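Local coordinates for protein acetone carboxylase alpha subunit (PDB 5M45) that serves as the alpha subunit of acetone carboxylase, a multi-chain assembly, and belongs to the hydantoinase B/oxoprolinase family, at residues A[322-325]-A[329-332]. Sequence-based numbering, arbitrary orientation.
Sequences MTIR and TWRL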
loop_
_atom_site.group_PDB
_atom_site.type_symbol
_atom_site.label_atom_id
_atom_site.label_comp_id
_atom_site.label_asym_id
_atom_site.label_seq_id
_atom_site.Cartn_x
_atom_site.Cartn_y
_atom_site.Cartn_z
ATOM N N MET A 322 -18.020 -2.251 -35.060
ATOM C CA MET A 322 -16.891 -1.548 -35.706
ATOM C C MET A 322 -17.412 -0.923 -37.033
ATOM O O MET A 322 -17.936 -1.646 -37.864
ATOM C CB MET A 322 -15.714 -2.530 -35.967
ATOM C CG MET A 322 -14.536 -2.011 -36.829
ATOM S SD MET A 322 -13.467 -3.367 -37.438
ATOM C CE MET A 322 -12.809 -3.998 -35.852
ATOM N N THR A 323 -17.262 0.385 -37.201
ATOM C CA THR A 323 -17.709 1.111 -38.399
ATOM C C THR A 323 -16.507 1.757 -39.110
ATOM O O THR A 323 -15.810 2.555 -38.496
ATOM C CB THR A 323 -18.734 2.221 -38.036
ATOM O OG1 THR A 323 -19.803 1.646 -37.309
ATOM C CG2 THR A 323 -19.334 2.875 -39.296
ATOM N N ILE A 324 -16.259 1.388 -40.376
ATOM C CA ILE A 324 -15.240 2.037 -41.210
ATOM C C ILE A 324 -16.010 2.932 -42.176
ATOM O O ILE A 324 -16.897 2.457 -42.898
ATOM C CB ILE A 324 -14.372 0.986 -41.941
ATOM C CG1 ILE A 324 -13.608 0.128 -40.914
ATOM C CG2 ILE A 324 -13.358 1.639 -42.885
ATOM C CD1 ILE A 324 -12.786 -1.002 -41.490
ATOM N N ARG A 325 -15.684 4.225 -42.162
ATOM C CA ARG A 325 -16.349 5.249 -42.993
ATOM C C ARG A 325 -15.647 5.510 -44.340
ATOM O O ARG A 325 -14.461 5.258 -44.488
ATOM C CB ARG A 325 -16.452 6.587 -42.230
ATOM C CG ARG A 325 -17.159 6.486 -40.887
ATOM C CD ARG A 325 -17.850 7.793 -40.503
ATOM N NE ARG A 325 -18.372 7.758 -39.136
ATOM C CZ ARG A 325 -17.668 7.991 -38.029
ATOM N NH1 ARG A 325 -16.379 8.334 -38.062
ATOM N NH2 ARG A 325 -18.281 7.875 -36.854
ATOM N N THR A 329 -12.012 7.480 -41.578
ATOM C CA THR A 329 -12.179 7.438 -40.132
ATOM C C THR A 329 -12.805 6.096 -39.748
ATOM O O THR A 329 -13.441 5.433 -40.571
ATOM C CB THR A 329 -13.055 8.609 -39.585
ATOM O OG1 THR A 329 -14.351 8.612 -40.179
ATOM C CG2 THR A 329 -12.400 9.982 -39.826
ATOM N N TRP A 330 -12.645 5.715 -38.485
ATOM C CA TRP A 330 -13.299 4.500 -37.975
ATOM C C TRP A 330 -13.692 4.616 -36.493
ATOM O O TRP A 330 -13.229 5.518 -35.789
ATOM C CB TRP A 330 -12.507 3.223 -38.304
ATOM C CG TRP A 330 -11.265 2.966 -37.549
ATOM C CD1 TRP A 330 -10.338 3.882 -37.144
ATOM C CD2 TRP A 330 -10.775 1.693 -37.123
ATOM N NE1 TRP A 330 -9.323 3.259 -36.463
ATOM C CE2 TRP A 330 -9.559 1.918 -36.441
ATOM C CE3 TRP A 330 -11.248 0.375 -37.243
ATOM C CZ2 TRP A 330 -8.815 0.879 -35.897
ATOM C CZ3 TRP A 330 -10.522 -0.661 -36.683
ATOM C CH2 TRP A 330 -9.295 -0.406 -36.029
ATOM N N ARG A 331 -14.622 3.745 -36.077
ATOM C CA ARG A 331 -15.283 3.859 -34.800
ATOM C C ARG A 331 -15.489 2.474 -34.197
ATOM O O ARG A 331 -15.898 1.539 -34.899
ATOM C CB ARG A 331 -16.615 4.610 -34.962
ATOM C CG ARG A 331 -17.426 4.802 -33.695
ATOM C CD ARG A 331 -18.753 5.507 -34.048
ATOM N NE ARG A 331 -19.576 5.763 -32.869
ATOM C CZ ARG A 331 -19.394 6.753 -32.006
ATOM N NH1 ARG A 331 -18.426 7.652 -32.187
ATOM N NH2 ARG A 331 -20.187 6.847 -30.945
ATOM N N LEU A 332 -15.202 2.357 -32.897
ATOM C CA LEU A 332 -15.403 1.115 -32.152
ATOM C C LEU A 332 -16.280 1.373 -30.932
ATOM O O LEU A 332 -15.896 2.147 -30.057
ATOM C CB LEU A 332 -14.076 0.521 -31.747
ATOM C CG LEU A 332 -13.230 0.169 -32.983
ATOM C CD1 LEU A 332 -12.172 1.214 -33.219
ATOM C CD2 LEU A 332 -12.564 -1.200 -32.852
HETATM O O HOH W 1 -19.298 1.697 -34.527
#
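Thr329 OG1 is held by two hydrogen bonds at the turn: Arg325 NH1 donates to it over 2.9 Å, and Asp327 OD1 in the connecting loop is its second partner. The hydroxyl lies almost exactly in the guanidinium plane, at its edge, and Thr329 chi1 of 58° turns it to where Arg325 NH1 can meet it. The backbone closes the same end with Arg325 N donating to Thr329 O (3.0 Å). Here a beta hairpin is closed at its turn by a side-chain bond as well as a backbone one. Two residues further along each strand, Thr323 and Arg331 form a hydrogen-bonded antiparallel pair. Both bonds are 2.9 Å, yet Thr323 N to Arg331 O is straight (168°) and the return bond from Arg331 N to Thr323 O bent (142°). A water held by Thr323 OG1 adds a weak bond to Arg331 O.

The face carrying Met322, Ile324, Trp330 and Leu332 is largely apolar, with Trp330 NE1 satisfied by Thr378 OG1. Extended as far as SD by its first two torsions, Met322 reaches the edge of the Trp330 six-membered ring, a Met-aromatic contact with SD 4.1 Å from CZ3. The bend at chi3 turns CE toward Leu332 CD2, also 4.1 Å away, while Leu332 CD1 sits over the centre of one indole face.

On the polar face, Arg325 NH2 packs against Arg331 CD, and both guanidinium groups share Glu379, which probably offsets their like charges. Helices 257-282 and 401-422 pack on the apolar face, and the hairpin forms the middle of a mixed four-stranded sheet, flanked by strand 286-297 beside 313-324 and strand 378-381 beside 330-333.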